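PDB 6ZJK: ribonucleoside-diphosphate reductase subunit beta from Clostridium botulinum, which houses a di-iron centre that probably generates the radical with which the reductase converts ribonucleoside diphosphates into deoxyribonucleoside diphosphates. Local coordinates for residues S108-N113 with G179-F184; N174-G179 with V276-Q281; F214-A219 with D332-L337. One frame throughout, in Å; residues are numbered along the deposited sequence.

Contact 1 of 3, residues S108-N113 with G179-F184; sequences SVQSEN and GIYEKF
Tyr181 meets Gln110, Asn113 and Val109 inside the all-helical bundle of the ribonucleotide reductase small subunit, where one aromatic side chain bridges two nearly parallel helices. The axes of 108-113 and 179-184 run 12° apart and come no closer than 11.3 Å, a gap that Tyr181 fills together with Gln110 and Asn113. The polar link is a single hydrogen bond: Tyr181 OH donates to Gln110 OE1 at 3.0 Å, approaching the carbonyl at a C=O...donor angle of 143° and tilted 20° from its plane. The side chain of Gln110 sets out away from 179-184, but its bend at chi2 brings the amide oxygen back to the phenol. With OE1 taken by the phenol, NE2 is turned to helix 190-220, where it is hydrogen-bonded to Asn200 OD1 and, weakly, to Glu204 OE2. Gln110 also touches Glu137, like Glu204 an iron ligand, consistent with its being a second-shell residue of the di-iron site, with Tyr181 behind it. Stacking is the second kind of contact. The Asn113 amide lies flat over one face of the Tyr181 ring, so its N-H bonds run along the ring rather than into it. Apolar packing is slighter: Val109 CG2 meets the ring edge, 4.4 Å from Tyr181 CE2. Asn113 also packs on Ile28 of the second subunit. In the amide stack, Asn113 ND2 sits 3.3 Å above the centre of the Tyr181 ring.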
loop_
_atom_site.group_PDB
_atom_site.type_symbol
_atom_site.label_atom_id
_atom_site.label_comp_id
_atom_site.label_asym_id
_atom_site.label_seq_id
_atom_site.Cartn_x
_atom_site.Cartn_y
_atom_site.Cartn_z
ATOM N N SER A 108 -5.918 -2.132 -11.687
ATOM C CA SER A 108 -6.958 -2.252 -10.728
ATOM C C SER A 108 -6.930 -3.611 -10.094
ATOM O O SER A 108 -7.039 -3.713 -8.939
ATOM C CB SER A 108 -8.334 -1.931 -11.321
ATOM O OG SER A 108 -8.468 -0.573 -11.575
ATOM N N VAL A 109 -6.767 -4.665 -10.863
ATOM C CA VAL A 109 -6.729 -5.976 -10.265
ATOM C C VAL A 109 -5.433 -6.217 -9.490
ATOM O O VAL A 109 -5.426 -6.946 -8.595
ATOM C CB VAL A 109 -6.972 -7.150 -11.190
ATOM C CG1 VAL A 109 -8.343 -7.144 -11.754
ATOM C CG2 VAL A 109 -5.964 -7.215 -12.263
ATOM N N GLN A 110 -4.364 -5.564 -9.866
ATOM C CA GLN A 110 -3.124 -5.666 -9.159
ATOM C C GLN A 110 -3.360 -5.048 -7.789
ATOM O O GLN A 110 -3.030 -5.625 -6.820
ATOM C CB GLN A 110 -2.023 -4.939 -9.876
ATOM C CG GLN A 110 -1.461 -5.633 -11.083
ATOM C CD GLN A 110 -0.850 -6.946 -10.786
ATOM O OE1 GLN A 110 -1.517 -7.931 -10.700
ATOM N NE2 GLN A 110 0.438 -6.952 -10.617
ATOM N N SER A 111 -4.020 -3.905 -7.707
ATOM C CA SER A 111 -4.327 -3.227 -6.449
ATOM C C SER A 111 -5.200 -4.032 -5.504
ATOM O O SER A 111 -5.125 -3.884 -4.336
ATOM C CB SER A 111 -4.999 -1.899 -6.692
ATOM O OG SER A 111 -4.190 -1.006 -7.330
ATOM N N GLU A 112 -6.044 -4.876 -6.033
ATOM C CA GLU A 112 -6.858 -5.706 -5.262
ATOM C C GLU A 112 -6.229 -7.023 -4.922
ATOM O O GLU A 112 -6.511 -7.544 -3.904
ATOM C CB GLU A 112 -8.113 -6.014 -6.026
ATOM C CG GLU A 112 -9.057 -4.865 -6.148
ATOM C CD GLU A 112 -9.797 -4.592 -4.893
ATOM O OE1 GLU A 112 -10.172 -3.453 -4.721
ATOM O OE2 GLU A 112 -10.014 -5.509 -4.110
ATOM N N ASN A 113 -5.410 -7.578 -5.785
ATOM C CA ASN A 113 -4.833 -8.876 -5.537
ATOM C C ASN A 113 -3.547 -8.927 -4.720
ATOM O O ASN A 113 -3.356 -9.842 -4.010
ATOM C CB ASN A 113 -4.572 -9.597 -6.830
ATOM C CG ASN A 113 -4.209 -11.021 -6.631
ATOM O OD1 ASN A 113 -4.953 -11.768 -6.048
ATOM N ND2 ASN A 113 -3.086 -11.404 -7.126
ATOM N N GLY A 179 -9.569 -14.602 -13.324
ATOM C CA GLY A 179 -9.898 -15.931 -12.828
ATOM C C GLY A 179 -8.735 -16.667 -12.186
ATOM O O GLY A 179 -8.940 -17.486 -11.285
ATOM N N ILE A 180 -7.509 -16.413 -12.645
ATOM C CA ILE A 180 -6.352 -17.079 -12.047
ATOM C C ILE A 180 -6.134 -16.571 -10.632
ATOM O O ILE A 180 -5.929 -17.348 -9.695
ATOM C CB ILE A 180 -5.096 -16.869 -12.915
ATOM C CG1 ILE A 180 -5.342 -17.371 -14.348
ATOM C CG2 ILE A 180 -3.889 -17.535 -12.266
ATOM C CD1 ILE A 180 -4.184 -17.134 -15.281
ATOM N N TYR A 181 -6.267 -15.291 -10.444
ATOM C CA TYR A 181 -6.119 -14.754 -9.159
ATOM C C TYR A 181 -7.267 -15.227 -8.315
ATOM O O TYR A 181 -7.059 -15.701 -7.244
ATOM C CB TYR A 181 -6.109 -13.250 -9.226
ATOM C CG TYR A 181 -4.882 -12.613 -9.784
ATOM C CD1 TYR A 181 -3.720 -13.303 -9.913
ATOM C CD2 TYR A 181 -4.883 -11.314 -10.168
ATOM C CE1 TYR A 181 -2.611 -12.716 -10.415
ATOM C CE2 TYR A 181 -3.757 -10.718 -10.669
ATOM C CZ TYR A 181 -2.621 -11.445 -10.776
ATOM O OH TYR A 181 -1.502 -10.889 -11.242
ATOM N N GLU A 182 -8.486 -15.178 -8.817
ATOM C CA GLU A 182 -9.637 -15.515 -7.981
ATOM C C GLU A 182 -9.654 -16.997 -7.622
ATOM O O GLU A 182 -10.213 -17.379 -6.587
ATOM C CB GLU A 182 -10.921 -15.086 -8.699
ATOM C CG GLU A 182 -12.238 -15.332 -7.957
ATOM C CD GLU A 182 -12.606 -14.205 -6.998
ATOM O OE1 GLU A 182 -13.426 -14.455 -6.089
ATOM O OE2 GLU A 182 -12.102 -13.069 -7.162
ATOM N N LYS A 183 -8.943 -17.846 -8.363
ATOM C CA LYS A 183 -8.973 -19.216 -7.871
ATOM C C LYS A 183 -8.112 -19.366 -6.623
ATOM O O LYS A 183 -8.482 -20.073 -5.678
ATOM C CB LYS A 183 -8.463 -20.152 -8.965
ATOM C CG LYS A 183 -8.302 -21.608 -8.570
ATOM C CD LYS A 183 -9.103 -22.553 -9.432
ATOM C CE LYS A 183 -9.304 -23.855 -8.681
ATOM N NZ LYS A 183 -10.560 -24.542 -9.133
ATOM N N PHE A 184 -7.186 -18.470 -6.348
ATOM C CA PHE A 184 -6.487 -18.526 -5.093
ATOM C C PHE A 184 -7.279 -17.820 -4.055
ATOM O O PHE A 184 -7.350 -18.265 -2.940
ATOM C CB PHE A 184 -5.127 -17.880 -5.205
ATOM C CG PHE A 184 -4.411 -17.758 -3.900
ATOM C CD1 PHE A 184 -4.060 -18.869 -3.191
ATOM C CD2 PHE A 184 -4.079 -16.535 -3.396
ATOM C CE1 PHE A 184 -3.399 -18.770 -2.003
ATOM C CE2 PHE A 184 -3.413 -16.430 -2.205
ATOM C CZ PHE A 184 -3.074 -17.549 -1.509
#

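Contact 2 of 3, residues N174-G179 with V276-Q281; sequences NKFIAG and VEHEIQ
Next to the touching pair Phe176 and His278, the carboxylate of Glu279 is gripped at both oxygens: OE1 forms a salt bridge with Arg173 NH2, and OE2 a hydrogen bond with Ser210 OG. Since Arg173 belongs to helix 168-186 and Glu279 to helix 262-287, this ion pair ties together the same two helices that the aromatic pair joins. Between 174-179 and 276-281 themselves no hydrogen bond forms; the rings alone make the contact. It is a T-shaped stack, with the edge of His278 directed at the face of Phe176, the planes 78° apart and the centroids separated by 4.7 Å. His278 CE1 leads, standing 3.5 Å above the Phe176 plane and offset toward the rim, nearest to Phe176 CE2. His278 ND1 follows at 3.7 Å from the same Phe176 CE2. The carbon between the two imidazole nitrogens carries a polarised C-H, which would suit it to the pi cloud. In the helical bundle of the small subunit this is a bridge at the surface between segments whose backbones stay well apart, their closest CA atoms being those of Phe176 and His278 at 10.2 Å. Both side chains are needed to cross that distance. Phe176 extends toward the imidazole with CG anti to the backbone N (chi1 175°). Deeper in, Ile177 and Glu279 both rest on Tyr207 of helix 190-220, and Ile177 continues onto Phe102 and Leu106 of helix 90-118.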
loop_
_atom_site.group_PDB
_atom_site.type_symbol
_atom_site.label_atom_id
_atom_site.label_comp_id
_atom_site.label_asym_id
_atom_site.label_seq_id
_atom_site.Cartn_x
_atom_site.Cartn_y
_atom_site.Cartn_z
ATOM N N ASN A 174 -10.229 -10.047 -19.759
ATOM C CA ASN A 174 -10.421 -9.656 -18.383
ATOM C C ASN A 174 -10.847 -10.800 -17.522
ATOM O O ASN A 174 -10.276 -11.039 -16.517
ATOM C CB ASN A 174 -11.385 -8.508 -18.284
ATOM C CG ASN A 174 -10.779 -7.211 -18.703
ATOM O OD1 ASN A 174 -9.688 -7.168 -19.164
ATOM N ND2 ASN A 174 -11.499 -6.160 -18.549
ATOM N N LYS A 175 -11.799 -11.569 -17.948
ATOM C CA LYS A 175 -12.218 -12.684 -17.158
ATOM C C LYS A 175 -11.149 -13.720 -17.007
ATOM O O LYS A 175 -11.018 -14.312 -15.987
ATOM C CB LYS A 175 -13.409 -13.309 -17.799
ATOM C CG LYS A 175 -14.672 -12.597 -17.460
ATOM C CD LYS A 175 -15.617 -12.662 -18.617
ATOM C CE LYS A 175 -16.399 -13.943 -18.632
ATOM N NZ LYS A 175 -17.675 -13.758 -19.342
ATOM N N PHE A 176 -10.416 -13.973 -18.056
ATOM C CA PHE A 176 -9.351 -14.928 -17.992
ATOM C C PHE A 176 -8.335 -14.515 -16.949
ATOM O O PHE A 176 -8.064 -15.228 -16.059
ATOM C CB PHE A 176 -8.661 -15.013 -19.338
ATOM C CG PHE A 176 -7.457 -15.897 -19.352
ATOM C CD1 PHE A 176 -7.589 -17.250 -19.303
ATOM C CD2 PHE A 176 -6.207 -15.376 -19.409
ATOM C CE1 PHE A 176 -6.499 -18.062 -19.301
ATOM C CE2 PHE A 176 -5.110 -16.179 -19.403
ATOM C CZ PHE A 176 -5.259 -17.522 -19.364
ATOM N N ILE A 177 -7.850 -13.310 -17.047
ATOM C CA ILE A 177 -6.786 -12.858 -16.163
ATOM C C ILE A 177 -7.253 -12.832 -14.710
ATOM O O ILE A 177 -6.530 -13.267 -13.808
ATOM C CB ILE A 177 -6.272 -11.486 -16.630
ATOM C CG1 ILE A 177 -5.546 -11.637 -17.977
ATOM C CG2 ILE A 177 -5.371 -10.873 -15.581
ATOM C CD1 ILE A 177 -5.140 -10.317 -18.647
ATOM N N ALA A 178 -8.464 -12.326 -14.456
ATOM C CA ALA A 178 -8.955 -12.249 -13.080
ATOM C C ALA A 178 -9.210 -13.628 -12.488
ATOM O O ALA A 178 -9.075 -13.811 -11.274
ATOM C CB ALA A 178 -10.239 -11.410 -13.021
ATOM N N GLY A 179 -9.569 -14.602 -13.324
ATOM C CA GLY A 179 -9.898 -15.931 -12.828
ATOM C C GLY A 179 -8.735 -16.667 -12.186
ATOM O O GLY A 179 -8.940 -17.486 -11.285
ATOM N N VAL A 276 1.651 -15.197 -24.032
ATOM C CA VAL A 276 2.246 -14.701 -25.241
ATOM C C VAL A 276 1.248 -14.775 -26.401
ATOM O O VAL A 276 1.112 -13.873 -27.122
ATOM C CB VAL A 276 3.531 -15.458 -25.610
ATOM C CG1 VAL A 276 4.116 -14.947 -26.877
ATOM C CG2 VAL A 276 4.566 -15.356 -24.514
ATOM N N GLU A 277 0.545 -15.864 -26.528
ATOM C CA GLU A 277 -0.395 -16.041 -27.598
ATOM C C GLU A 277 -1.538 -15.046 -27.491
ATOM O O GLU A 277 -1.869 -14.409 -28.424
ATOM C CB GLU A 277 -0.850 -17.482 -27.659
ATOM C CG GLU A 277 0.069 -18.373 -28.485
ATOM C CD GLU A 277 -0.152 -19.848 -28.240
ATOM O OE1 GLU A 277 -1.277 -20.226 -27.942
ATOM O OE2 GLU A 277 0.807 -20.633 -28.317
ATOM N N HIS A 278 -2.090 -14.901 -26.312
ATOM C CA HIS A 278 -3.117 -13.936 -26.060
ATOM C C HIS A 278 -2.679 -12.511 -26.358
ATOM O O HIS A 278 -3.356 -11.820 -27.011
ATOM C CB HIS A 278 -3.557 -13.977 -24.621
ATOM C CG HIS A 278 -4.303 -15.196 -24.237
ATOM N ND1 HIS A 278 -4.720 -15.426 -22.958
ATOM C CD2 HIS A 278 -4.701 -16.263 -24.951
ATOM C CE1 HIS A 278 -5.346 -16.574 -22.895
ATOM N NE2 HIS A 278 -5.351 -17.103 -24.094
ATOM N N GLU A 279 -1.528 -12.088 -25.899
ATOM C CA GLU A 279 -1.061 -10.716 -26.056
ATOM C C GLU A 279 -0.782 -10.376 -27.520
ATOM O O GLU A 279 -1.028 -9.248 -27.959
ATOM C CB GLU A 279 0.168 -10.493 -25.173
ATOM C CG GLU A 279 0.607 -9.066 -25.069
ATOM C CD GLU A 279 -0.515 -8.135 -24.567
ATOM O OE1 GLU A 279 -1.298 -8.514 -23.660
ATOM O OE2 GLU A 279 -0.649 -7.034 -25.131
ATOM N N ILE A 280 -0.251 -11.325 -28.286
ATOM C CA ILE A 280 -0.028 -11.091 -29.713
ATOM C C ILE A 280 -1.360 -10.897 -30.431
ATOM O O ILE A 280 -1.542 -9.963 -31.226
ATOM C CB ILE A 280 0.761 -12.260 -30.322
ATOM C CG1 ILE A 280 2.192 -12.295 -29.785
ATOM C CG2 ILE A 280 0.786 -12.150 -31.838
ATOM C CD1 ILE A 280 3.002 -13.504 -30.285
ATOM N N GLN A 281 -2.298 -11.808 -30.178
ATOM C CA GLN A 281 -3.586 -11.671 -30.849
ATOM C C GLN A 281 -4.316 -10.396 -30.429
ATOM O O GLN A 281 -4.848 -9.674 -31.276
ATOM C CB GLN A 281 -4.423 -12.888 -30.498
ATOM C CG GLN A 281 -5.352 -13.352 -31.554
ATOM C CD GLN A 281 -6.191 -14.503 -31.057
ATOM O OE1 GLN A 281 -6.604 -15.376 -31.844
ATOM N NE2 GLN A 281 -6.404 -14.550 -29.755
#

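Contact 3 of 3, residues F214-A219 with D332-L337; sequences FFYTLA and DGFSKL
Tyr216 and Phe334 lean together at the centre of this contact, with Ala219 and Ser335 completing the first shell. The two rings meet obliquely, their planes 53° apart and their centroids separated by 5.8 Å. The closest part of the pair lies at the root of the tyrosine: Tyr216 CB and Phe334 CD1 are 3.9 Å apart. Further along the phenylalanine, the methyl of Ala219, one helical turn after Tyr216, touches the ring edge, with CB 3.9 Å from Phe334 CZ. Phe334 thus lies across two successive turns of helix 190-220, placed there by a first torsion that sets CG anti to the backbone N (chi1 -168°). Toward the other end of the phenol, Ser335 offers its methylene rather than its hydroxyl, and Ser335 CB approaches Tyr216 CE2 to 3.5 Å. The whole patch is van der Waals packing, without a hydrogen bond between 214-219 and 332-337. In the small-subunit fold it lays the short helix 330-334 and the residues after it against the helical bundle. The ordered chain stops at Leu337; in this family the flexible C-terminal tail that follows typically binds the large catalytic subunit. Helix 225-255 meets both rings in the next shell and probably holds them in place. Asn235 ND2 is hydrogen-bonded to Tyr216 OH, fixing the far end of the phenol, while Lys232 makes a cation-pi contact with Phe334. Trp330 packs edge-to-face with Phe334 and also touches Tyr216, so the short helix grips the tyrosine from more than one position. Beyond them, Phe215 stacks on Phe231, binding helix 190-220 to helix 225-255 beside the contact.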
loop_
_atom_site.group_PDB
_atom_site.type_symbol
_atom_site.label_atom_id
_atom_site.label_comp_id
_atom_site.label_asym_id
_atom_site.label_seq_id
_atom_site.Cartn_x
_atom_site.Cartn_y
_atom_site.Cartn_z
ATOM N N PHE A 214 2.843 0.751 -27.773
ATOM C CA PHE A 214 1.882 1.553 -28.530
ATOM C C PHE A 214 2.095 3.044 -28.289
ATOM O O PHE A 214 2.187 3.832 -29.244
ATOM C CB PHE A 214 0.441 1.156 -28.188
ATOM C CG PHE A 214 -0.602 2.086 -28.794
ATOM C CD1 PHE A 214 -0.891 2.015 -30.151
ATOM C CD2 PHE A 214 -1.279 3.018 -28.016
ATOM C CE1 PHE A 214 -1.828 2.868 -30.732
ATOM C CE2 PHE A 214 -2.224 3.884 -28.581
ATOM C CZ PHE A 214 -2.494 3.805 -29.940
ATOM N N PHE A 215 2.167 3.450 -27.012
ATOM C CA PHE A 215 2.289 4.868 -26.690
ATOM C C PHE A 215 3.631 5.423 -27.140
ATOM O O PHE A 215 3.692 6.550 -27.650
ATOM C CB PHE A 215 2.042 5.080 -25.191
ATOM C CG PHE A 215 0.650 4.720 -24.799
ATOM C CD1 PHE A 215 -0.401 5.574 -25.099
ATOM C CD2 PHE A 215 0.372 3.485 -24.234
ATOM C CE1 PHE A 215 -1.710 5.220 -24.789
ATOM C CE2 PHE A 215 -0.924 3.121 -23.924
ATOM C CZ PHE A 215 -1.970 3.989 -24.202
ATOM N N TYR A 216 4.706 4.614 -27.044
ATOM C CA TYR A 216 5.990 5.046 -27.584
ATOM C C TYR A 216 5.938 5.166 -29.106
ATOM O O TYR A 216 6.549 6.078 -29.679
ATOM C CB TYR A 216 7.113 4.079 -27.167
ATOM C CG TYR A 216 7.319 3.962 -25.653
ATOM C CD1 TYR A 216 6.843 4.948 -24.781
ATOM C CD2 TYR A 216 8.005 2.875 -25.101
ATOM C CE1 TYR A 216 7.005 4.844 -23.399
ATOM C CE2 TYR A 216 8.190 2.763 -23.697
ATOM C CZ TYR A 216 7.698 3.749 -22.856
ATOM O OH TYR A 216 7.880 3.645 -21.469
ATOM N N THR A 217 5.218 4.259 -29.778
ATOM C CA THR A 217 5.090 4.359 -31.232
ATOM C C THR A 217 4.342 5.627 -31.632
ATOM O O THR A 217 4.698 6.260 -32.629
ATOM C CB THR A 217 4.414 3.116 -31.822
ATOM O OG1 THR A 217 5.281 1.980 -31.670
ATOM C CG2 THR A 217 4.129 3.302 -33.306
ATOM N N LEU A 218 3.303 6.017 -30.870
ATOM C CA LEU A 218 2.624 7.284 -31.157
ATOM C C LEU A 218 3.573 8.461 -30.975
ATOM O O LEU A 218 3.737 9.289 -31.883
ATOM C CB LEU A 218 1.392 7.461 -30.259
ATOM C CG LEU A 218 0.114 6.670 -30.556
ATOM C CD1 LEU A 218 -1.018 7.122 -29.638
ATOM C CD2 LEU A 218 -0.262 6.827 -32.031
ATOM N N ALA A 219 4.233 8.522 -29.803
ATOM C CA ALA A 219 5.130 9.626 -29.463
ATOM C C ALA A 219 6.325 9.716 -30.396
ATOM O O ALA A 219 6.838 10.816 -30.636
ATOM C CB ALA A 219 5.632 9.473 -28.027
ATOM N N ASP A 332 14.472 0.697 -26.298
ATOM C CA ASP A 332 15.231 0.680 -25.050
ATOM C C ASP A 332 15.742 2.068 -24.694
ATOM O O ASP A 332 15.580 2.526 -23.559
ATOM C CB ASP A 332 16.383 -0.325 -25.143
ATOM C CG ASP A 332 15.883 -1.748 -25.214
ATOM O OD1 ASP A 332 14.643 -1.933 -25.122
ATOM O OD2 ASP A 332 16.710 -2.678 -25.319
ATOM N N GLY A 333 16.320 2.774 -25.667
ATOM C CA GLY A 333 16.765 4.133 -25.409
ATOM C C GLY A 333 15.597 5.100 -25.284
ATOM O O GLY A 333 15.642 6.037 -24.482
ATOM N N PHE A 334 14.534 4.880 -26.065
ATOM C CA PHE A 334 13.398 5.795 -26.067
ATOM C C PHE A 334 12.682 5.813 -24.718
ATOM O O PHE A 334 12.275 6.874 -24.244
ATOM C CB PHE A 334 12.423 5.414 -27.184
ATOM C CG PHE A 334 11.375 6.456 -27.454
ATOM C CD1 PHE A 334 10.177 6.456 -26.749
ATOM C CD2 PHE A 334 11.584 7.429 -28.426
ATOM C CE1 PHE A 334 9.203 7.421 -26.998
ATOM C CE2 PHE A 334 10.620 8.402 -28.674
ATOM C CZ PHE A 334 9.423 8.388 -27.973
ATOM N N SER A 335 12.531 4.651 -24.081
ATOM C CA SER A 335 11.775 4.536 -22.839
ATOM C C SER A 335 12.474 5.163 -21.633
ATOM O O SER A 335 11.853 5.270 -20.571
ATOM C CB SER A 335 11.492 3.062 -22.560
ATOM O OG SER A 335 12.701 2.369 -22.237
ATOM N N LYS A 336 13.731 5.582 -21.767
ATOM C CA LYS A 336 14.496 6.086 -20.634
ATOM C C LYS A 336 14.169 7.545 -20.340
ATOM O O LYS A 336 13.743 8.299 -21.217
ATOM C CB LYS A 336 15.993 5.945 -20.897
ATOM C CG LYS A 336 16.632 4.761 -20.217
ATOM C CD LYS A 336 15.890 3.466 -20.509
ATOM C CE LYS A 336 16.631 2.246 -19.953
ATOM N NZ LYS A 336 15.976 0.980 -20.402
ATOM N N LEU A 337 14.335 7.927 -19.076
ATOM C CA LEU A 337 14.117 9.307 -18.658
ATOM C C LEU A 337 15.417 10.108 -18.660
ATOM O O LEU A 337 15.481 11.193 -19.247
ATOM C CB LEU A 337 13.470 9.348 -17.273
ATOM C CG LEU A 337 12.020 8.865 -17.287
ATOM C CD1 LEU A 337 11.566 8.423 -15.909
ATOM C CD2 LEU A 337 11.097 9.941 -17.862
#

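From the N terminus, contact 1 opens first on helix 90-118 and closes on helix 168-186, enclosing 65 mostly helical residues that include helix 124-151. Before it closes, contact 2 has opened on that same helix, with Gly179 common to both, and it runs on to helix 262-287; the two therefore cross. Contact 3 starts on helix 190-220, within the span of contact 2, and ends beyond it at 332-337, so these two cross as well. Contacts 1 and 3 follow in series on opposite sides of the chain's centre, about 29 Å apart between centres. Helix 168-186 thus joins the buried interior to the surface, while contact 3 ties in the chain's ordered end.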